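Local coordinates for protein putative surface-anchored fimbrial subunit (Corynebacterium diphtheriae, PDB 3HR6) that probably forms the shaft of cell-wall-attached pili as the major pilin SpaA, built from tandem Ig-like modules stiffened by intramolecular isopeptide and disulfide bonds, at residues A[147-152]-A[297-302]; A[169-174]-A[189-194]. One frame throughout, in Å; residues are numbered along the deposited sequence.

Contact 1. Residues A[147-152]-A[297-302]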
ATOM      1  N   PRO A 147      -1.026  -0.667   8.034  1.00 13.26           N
ATOM      2  CA  PRO A 147      -2.436  -0.411   7.684  1.00 13.44           C
ATOM      3  C   PRO A 147      -3.106  -1.625   7.093  1.00 12.47           C
ATOM      4  O   PRO A 147      -2.456  -2.488   6.465  1.00 12.13           O
ATOM      5  CB  PRO A 147      -2.357   0.702   6.621  1.00 11.49           C
ATOM      6  CG  PRO A 147      -1.027   1.434   6.990  1.00 13.02           C
ATOM      7  CD  PRO A 147      -0.120   0.251   7.356  1.00 12.67           C
ATOM      8  N   VAL A 148      -4.410  -1.701   7.262  1.00 12.71           N
ATOM      9  CA  VAL A 148      -5.179  -2.846   6.781  1.00 12.69           C
ATOM     10  C   VAL A 148      -5.952  -2.362   5.552  1.00 12.45           C
ATOM     11  O   VAL A 148      -6.813  -1.518   5.671  1.00 13.02           O
ATOM     12  CB  VAL A 148      -6.152  -3.339   7.855  1.00 13.41           C
ATOM     13  CG1 VAL A 148      -7.037  -4.466   7.303  1.00 13.86           C
ATOM     14  CG2 VAL A 148      -5.386  -3.772   9.106  1.00 13.11           C
ATOM     15  N   LYS A 149      -5.559  -2.904   4.415  1.00 13.14           N
ATOM     16  CA  LYS A 149      -6.209  -2.651   3.152  1.00 12.52           C
ATOM     17  C   LYS A 149      -7.142  -3.791   2.798  1.00 12.57           C
ATOM     18  O   LYS A 149      -6.753  -4.955   2.796  1.00 13.30           O
ATOM     19  CB  LYS A 149      -5.188  -2.405   2.045  1.00 12.80           C
ATOM     20  CG  LYS A 149      -5.839  -2.042   0.725  1.00 12.26           C
ATOM     21  CD  LYS A 149      -4.881  -1.675  -0.337  1.00 15.43           C
ATOM     22  CE  LYS A 149      -5.611  -1.440  -1.669  1.00 13.56           C
ATOM     23  NZ  LYS A 149      -4.841  -0.656  -2.662  1.00 11.72           N
ATOM     24  N   THR A 150      -8.361  -3.453   2.438  1.00 11.53           N
ATOM     25  CA  THR A 150      -9.337  -4.382   1.909  1.00 11.23           C
ATOM     26  C   THR A 150      -9.965  -3.870   0.623  1.00 12.33           C
ATOM     27  O   THR A 150      -9.888  -2.684   0.301  1.00 13.66           O
ATOM     28  CB  THR A 150     -10.408  -4.655   2.934  1.00 11.63           C
ATOM     29  OG1 THR A 150     -11.048  -3.418   3.354  1.00 12.82           O
ATOM     30  CG2 THR A 150      -9.832  -5.457   4.119  1.00 12.45           C
ATOM     31  N   ALA A 151     -10.621  -4.777  -0.076  1.00 12.23           N
ATOM     32  CA  ALA A 151     -11.396  -4.471  -1.287  1.00 13.14           C
ATOM     33  C   ALA A 151     -12.849  -4.790  -1.010  1.00 12.63           C
ATOM     34  O   ALA A 151     -13.169  -5.703  -0.258  1.00 13.16           O
ATOM     35  CB  ALA A 151     -10.914  -5.274  -2.478  1.00 11.61           C
ATOM     36  N   VAL A 152     -13.723  -3.961  -1.579  1.00 14.08           N
ATOM     37  CA  VAL A 152     -15.154  -4.042  -1.406  1.00 14.26           C
ATOM     38  C   VAL A 152     -15.773  -3.936  -2.813  1.00 12.44           C
ATOM     39  O   VAL A 152     -15.264  -3.223  -3.649  1.00 13.47           O
ATOM     40  CB  VAL A 152     -15.631  -2.871  -0.529  1.00 15.37           C
ATOM     41  CG1 VAL A 152     -17.121  -2.771  -0.509  1.00 18.43           C
ATOM     42  CG2 VAL A 152     -15.038  -3.062   0.898  1.00 15.90           C
ATOM     43  N   MET A 297       5.314   2.954   5.617  1.00 13.47           N
ATOM     44  CA  MET A 297       4.946   1.672   6.178  1.00 12.43           C
ATOM     45  C   MET A 297       3.886   1.056   5.253  1.00 14.01           C
ATOM     46  O   MET A 297       2.791   1.626   5.127  1.00 12.65           O
ATOM     47  CB  MET A 297       4.373   1.849   7.572  1.00 13.54           C
ATOM     48  CG  MET A 297       3.704   0.687   8.228  1.00 13.61           C
ATOM     49  SD  MET A 297       4.740  -0.773   8.320  1.00 19.23           S
ATOM     50  CE  MET A 297       5.971  -0.178   9.364  1.00 12.16           C
ATOM     51  N   PRO A 298       4.195  -0.062   4.606  1.00 13.59           N
ATOM     52  CA  PRO A 298       3.204  -0.668   3.712  1.00 14.15           C
ATOM     53  C   PRO A 298       2.052  -1.311   4.442  1.00 12.99           C
ATOM     54  O   PRO A 298       2.209  -1.879   5.537  1.00 14.61           O
ATOM     55  CB  PRO A 298       3.993  -1.752   2.948  1.00 13.72           C
ATOM     56  CG  PRO A 298       5.128  -2.011   3.738  1.00 15.55           C
ATOM     57  CD  PRO A 298       5.432  -0.856   4.622  1.00 14.09           C
ATOM     58  N   SER A 299       0.883  -1.187   3.800  1.00 13.02           N
ATOM     59  CA  SER A 299      -0.328  -1.853   4.239  1.00 13.36           C
ATOM     60  C   SER A 299      -0.247  -3.371   4.026  1.00 12.59           C
ATOM     61  O   SER A 299       0.614  -3.887   3.285  1.00 13.88           O
ATOM     62  CB  SER A 299      -1.536  -1.344   3.464  1.00 11.73           C
ATOM     63  OG  SER A 299      -1.622  -1.848   2.132  1.00 13.02           O
ATOM     64  N   SER A 300      -1.214  -4.095   4.599  1.00 13.98           N
ATOM     65  CA  SER A 300      -1.491  -5.466   4.153  1.00 14.21           C
ATOM     66  C   SER A 300      -1.835  -5.499   2.662  1.00 14.28           C
ATOM     67  O   SER A 300      -2.278  -4.496   2.074  1.00 14.30           O
ATOM     68  CB  SER A 300      -2.624  -6.082   4.941  1.00 15.31           C
ATOM     69  OG  SER A 300      -3.839  -5.365   4.732  1.00 13.82           O
ATOM     70  N   ARG A 301      -1.549  -6.617   2.015  1.00 14.61           N
ATOM     71  CA  ARG A 301      -1.776  -6.716   0.599  1.00 14.57           C
ATOM     72  C   ARG A 301      -3.193  -7.129   0.299  1.00 13.12           C
ATOM     73  O   ARG A 301      -3.766  -7.937   1.024  1.00 14.18           O
ATOM     74  CB  ARG A 301      -0.828  -7.750  -0.005  1.00 13.93           C
ATOM     75  CG  ARG A 301       0.639  -7.361   0.038  1.00 18.04           C
ATOM     76  CD  ARG A 301       1.478  -8.575  -0.269  1.00 19.69           C
ATOM     77  NE  ARG A 301       2.845  -8.171  -0.525  1.00 23.45           N
ATOM     78  CZ  ARG A 301       3.350  -7.904  -1.729  1.00 27.19           C
ATOM     79  NH1 ARG A 301       2.610  -8.003  -2.844  1.00 29.56           N
ATOM     80  NH2 ARG A 301       4.627  -7.546  -1.822  1.00 28.63           N
ATOM     81  N   VAL A 302      -3.695  -6.630  -0.837  1.00 11.85           N
ATOM     82  CA  VAL A 302      -4.952  -7.087  -1.393  1.00 12.18           C
ATOM     83  C   VAL A 302      -4.628  -7.629  -2.764  1.00 12.74           C
ATOM     84  O   VAL A 302      -3.905  -6.996  -3.546  1.00 12.73           O
ATOM     85  CB  VAL A 302      -6.032  -5.997  -1.460  1.00 12.07           C
ATOM     86  CG1 VAL A 302      -7.309  -6.580  -2.182  1.00 15.01           C
ATOM     87  CG2 VAL A 302      -6.424  -5.601  -0.098  1.00 14.02           C
TER
HETATM   88  O   HOH W   1      -5.267  -7.024   3.090  1.00 13.74           O
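S300 grips segment 147-152 twice, once at P147 just before the strand and once at K149 within it. Its backbone N donates to P147 O at 2.8 Å, and its OG accepts from K149 N at 3.0 Å. With chi1 at 63°, OG sits between the backbone N and the carbonyl carbon, from where it reaches across to the strand. The two segments run in nearly the same direction, 19° apart.

Packing is tight on the inner side. P147 lays CB against S299 CB (3.9 Å), while its CD rests near P298 O. Further along, V302 CG2 presses on the backbone of the strand, only 3.0 Å from K149 O, and the V302 side chain crosses that of K149 at about a right angle, CG2 lying 3.7 Å from K149 CG. The extended chain of K149 then leaves the contact for the interior, where NZ is covalently joined to N271 CG in an isopeptide bond and hydrogen-bonded to D191.

The other side is looser and wetter. V148 and T150 point their CB atoms away, R301 is exposed, and a water bridges the two segments, donating to K149 O (2.6 Å) and R301 O and accepting from S300 OG (2.7 Å). The hydroxyl's two partners, K149 N and the water, lie roughly at a right angle.

Strand 148-152 is an edge strand of its sheet, and Q373 OE1 takes A151 N. The edge is therefore closed by one backbone bond, a serine hydroxyl, a glutamine side chain and a water rather than by a continuous ladder.

Contact 2. Residues A[169-174]-A[189-194]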
ATOM      1  N   TYR A 169     -11.598   0.284  -2.568  1.00 13.15           N
ATOM      2  CA  TYR A 169     -10.609  -0.068  -1.568  1.00 13.25           C
ATOM      3  C   TYR A 169     -10.800   0.734  -0.314  1.00 12.42           C
ATOM      4  O   TYR A 169     -11.260   1.856  -0.343  1.00 11.49           O
ATOM      5  CB  TYR A 169      -9.216   0.151  -2.083  1.00 13.33           C
ATOM      6  CG  TYR A 169      -8.798  -0.759  -3.175  1.00 13.37           C
ATOM      7  CD1 TYR A 169      -8.747  -2.130  -2.981  1.00 12.55           C
ATOM      8  CD2 TYR A 169      -8.468  -0.270  -4.408  1.00 16.00           C
ATOM      9  CE1 TYR A 169      -8.343  -2.990  -4.042  1.00 13.98           C
ATOM     10  CE2 TYR A 169      -8.057  -1.080  -5.428  1.00 16.22           C
ATOM     11  CZ  TYR A 169      -8.020  -2.444  -5.238  1.00 12.79           C
ATOM     12  OH  TYR A 169      -7.627  -3.173  -6.338  1.00 16.48           O
ATOM     13  N   ARG A 170     -10.436   0.126   0.793  1.00 12.45           N
ATOM     14  CA  ARG A 170     -10.527   0.707   2.124  1.00 11.29           C
ATOM     15  C   ARG A 170      -9.183   0.461   2.793  1.00 11.18           C
ATOM     16  O   ARG A 170      -8.698  -0.676   2.851  1.00 12.07           O
ATOM     17  CB  ARG A 170     -11.629   0.049   2.922  1.00 12.53           C
ATOM     18  CG  ARG A 170     -11.764   0.553   4.308  1.00 11.63           C
ATOM     19  CD  ARG A 170     -12.737  -0.291   5.057  1.00 11.48           C
ATOM     20  NE  ARG A 170     -13.129   0.305   6.318  1.00 14.09           N
ATOM     21  CZ  ARG A 170     -12.522   0.121   7.482  1.00 15.01           C
ATOM     22  NH1 ARG A 170     -11.453  -0.666   7.582  1.00 16.53           N
ATOM     23  NH2 ARG A 170     -13.008   0.732   8.581  1.00 13.00           N
ATOM     24  N   VAL A 171      -8.574   1.542   3.256  1.00 11.26           N
ATOM     25  CA  VAL A 171      -7.287   1.520   3.919  1.00 12.07           C
ATOM     26  C   VAL A 171      -7.435   2.099   5.317  1.00 11.58           C
ATOM     27  O   VAL A 171      -7.735   3.315   5.497  1.00 11.96           O
ATOM     28  CB  VAL A 171      -6.203   2.337   3.162  1.00 12.83           C
ATOM     29  CG1 VAL A 171      -4.838   2.307   3.965  1.00 13.48           C
ATOM     30  CG2 VAL A 171      -6.014   1.817   1.756  1.00 12.29           C
ATOM     31  N   ALA A 172      -7.274   1.253   6.320  1.00 11.34           N
ATOM     32  CA  ALA A 172      -7.439   1.641   7.717  1.00 10.83           C
ATOM     33  C   ALA A 172      -6.063   1.739   8.407  1.00 13.01           C
ATOM     34  O   ALA A 172      -5.383   0.722   8.507  1.00 13.45           O
ATOM     35  CB  ALA A 172      -8.279   0.667   8.422  1.00 10.10           C
ATOM     36  N   THR A 173      -5.690   2.944   8.827  1.00 11.45           N
ATOM     37  CA  THR A 173      -4.385   3.215   9.429  1.00 11.52           C
ATOM     38  C   THR A 173      -4.560   3.639  10.840  1.00 12.12           C
ATOM     39  O   THR A 173      -5.303   4.542  11.133  1.00 11.32           O
ATOM     40  CB  THR A 173      -3.670   4.346   8.646  1.00 11.37           C
ATOM     41  OG1 THR A 173      -3.509   3.938   7.286  1.00 11.49           O
ATOM     42  CG2 THR A 173      -2.324   4.764   9.248  1.00 12.71           C
ATOM     43  N   LYS A 174      -3.831   2.995  11.737  1.00 12.65           N
ATOM     44  CA  LYS A 174      -3.867   3.325  13.137  1.00 12.37           C
ATOM     45  C   LYS A 174      -2.990   4.521  13.413  1.00 12.05           C
ATOM     46  O   LYS A 174      -1.881   4.587  12.879  1.00 12.93           O
ATOM     47  CB  LYS A 174      -3.404   2.129  13.961  1.00 11.92           C
ATOM     48  CG  LYS A 174      -4.484   1.098  13.935  1.00 14.84           C
ATOM     49  CD  LYS A 174      -4.354  -0.078  14.812  1.00 20.57           C
ATOM     50  CE  LYS A 174      -5.656  -0.936  14.738  1.00 19.95           C
ATOM     51  NZ  LYS A 174      -6.966  -0.383  15.311  1.00 20.47           N
ATOM     52  N   VAL A 189      -1.091   9.156   3.549  1.00 11.89           N
ATOM     53  CA  VAL A 189      -1.456   7.802   3.134  1.00 11.64           C
ATOM     54  C   VAL A 189      -1.459   7.850   1.612  1.00 11.59           C
ATOM     55  O   VAL A 189      -2.176   8.647   1.034  1.00 11.51           O
ATOM     56  CB  VAL A 189      -2.800   7.322   3.684  1.00 11.28           C
ATOM     57  CG1 VAL A 189      -3.160   5.880   3.098  1.00 13.61           C
ATOM     58  CG2 VAL A 189      -2.780   7.322   5.225  1.00 11.70           C
ATOM     59  N   ALA A 190      -0.602   7.023   0.972  1.00 11.36           N
ATOM     60  CA  ALA A 190      -0.498   7.006  -0.479  1.00 12.50           C
ATOM     61  C   ALA A 190      -0.715   5.626  -1.001  1.00 11.91           C
ATOM     62  O   ALA A 190      -0.387   4.634  -0.351  1.00 13.16           O
ATOM     63  CB  ALA A 190       0.884   7.484  -0.962  1.00 11.37           C
ATOM     64  N   ASP A 191      -1.279   5.582  -2.200  1.00 13.17           N
ATOM     65  CA  ASP A 191      -1.620   4.279  -2.796  1.00 13.29           C
ATOM     66  C   ASP A 191      -1.328   4.370  -4.260  1.00 13.47           C
ATOM     67  O   ASP A 191      -1.927   5.193  -4.961  1.00 12.34           O
ATOM     68  CB  ASP A 191      -3.102   3.961  -2.515  1.00 12.74           C
ATOM     69  CG  ASP A 191      -3.499   2.549  -2.922  1.00 13.07           C
ATOM     70  OD1 ASP A 191      -2.981   2.061  -3.972  1.00 15.36           O
ATOM     71  OD2 ASP A 191      -4.284   1.955  -2.191  1.00 14.45           O
ATOM     72  N   LYS A 192      -0.374   3.568  -4.740  1.00 13.90           N
ATOM     73  CA  LYS A 192      -0.048   3.542  -6.161  1.00 14.73           C
ATOM     74  C   LYS A 192      -0.905   2.443  -6.726  1.00 14.64           C
ATOM     75  O   LYS A 192      -0.611   1.247  -6.538  1.00 14.32           O
ATOM     76  CB  LYS A 192       1.448   3.290  -6.423  1.00 15.09           C
ATOM     77  CG  LYS A 192       1.898   3.411  -7.872  1.00 19.21           C
ATOM     78  CD  LYS A 192       3.448   3.220  -7.886  1.00 22.07           C
ATOM     79  CE  LYS A 192       4.086   3.474  -9.205  1.00 24.67           C
ATOM     80  NZ  LYS A 192       5.535   3.220  -9.063  1.00 23.42           N
ATOM     81  N   LEU A 193      -2.005   2.846  -7.337  1.00 13.66           N
ATOM     82  CA  LEU A 193      -2.978   1.909  -7.823  1.00 13.88           C
ATOM     83  C   LEU A 193      -2.314   0.969  -8.831  1.00 13.15           C
ATOM     84  O   LEU A 193      -1.468   1.394  -9.588  1.00 13.70           O
ATOM     85  CB  LEU A 193      -4.147   2.621  -8.490  1.00 13.55           C
ATOM     86  CG  LEU A 193      -5.238   3.268  -7.589  1.00 16.24           C
ATOM     87  CD1 LEU A 193      -4.681   4.348  -6.692  1.00 16.73           C
ATOM     88  CD2 LEU A 193      -6.356   3.832  -8.438  1.00 15.53           C
ATOM     89  N   PRO A 194      -2.794  -0.285  -8.869  1.00 13.85           N
ATOM     90  CA  PRO A 194      -2.309  -1.117  -9.974  1.00 13.98           C
ATOM     91  C   PRO A 194      -2.654  -0.545 -11.349  1.00 12.86           C
ATOM     92  O   PRO A 194      -3.638   0.177 -11.507  1.00 13.36           O
ATOM     93  CB  PRO A 194      -3.004  -2.463  -9.742  1.00 14.74           C
ATOM     94  CG  PRO A 194      -4.190  -2.180  -8.953  1.00 14.92           C
ATOM     95  CD  PRO A 194      -3.894  -0.903  -8.126  1.00 14.98           C
TER
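Two β-sheets of the Ig-like sandwich in the Cna-B-like domain face each other here: strand 166-174 belongs to one sheet and strand 187-192 to the other. Their local axes pass 9.7 Å apart with N-to-C directions at 146°, a spacing that leaves the meeting to side chains. Alternate residues, Y169, V171 and T173 from one strand and V189 and D191 from the other, turn their CB atoms into the gap.

At the middle, V171 and V189 reach toward each other tip to tip, CG1 to CG1, at 4.0 Å. Each of these methyls lies anti to its own backbone N (chi1 178° and 176°), which leaves the second methyl of V189 for another neighbour: CG2 slides past T173 and comes 4.0 Å from its OG1.

Beside this apolar patch stands D191. Its carboxylate is buried among hydrophobic groups, with V171 CG2 at 4.3 Å from OD2 and A273 and F256 nearby; OD2 is satisfied by the isopeptide nitrogen of K149. An acidic side chain next to a Lys-Asn linkage is familiar from isopeptide-containing pilin domains, consistent with a part for D191 at this bond. Beyond the end of strand 187-192, the contact finishes at P194, whose CG lies 4.4 Å from the hydroxyl oxygen, OH, of Y169.

Overall arrangement
Both contacts join the same two sheets: the five-stranded one, where strands 148-152 and 166-174 are neighbours joined by backbone bonds such as T150 N to R170 O (2.8 Å), and the mixed one holding 187-192 and 297-298. Contact 1 lies at the edge, is partly buried, and combines polar bonds with apolar packing. Contact 2 spans the interior, is wholly buried, has no cross-segment hydrogen bond and meets by van der Waals contact, with V171-V189 at its centre. They also meet where P147 CB touches T173 OG1 (3.5 Å) and K149 CE packs on Y169 CD1 (3.5 Å); the isopeptide site, with D191, lies where edge and core join. Along the chain, contact 2 is nested within contact 1.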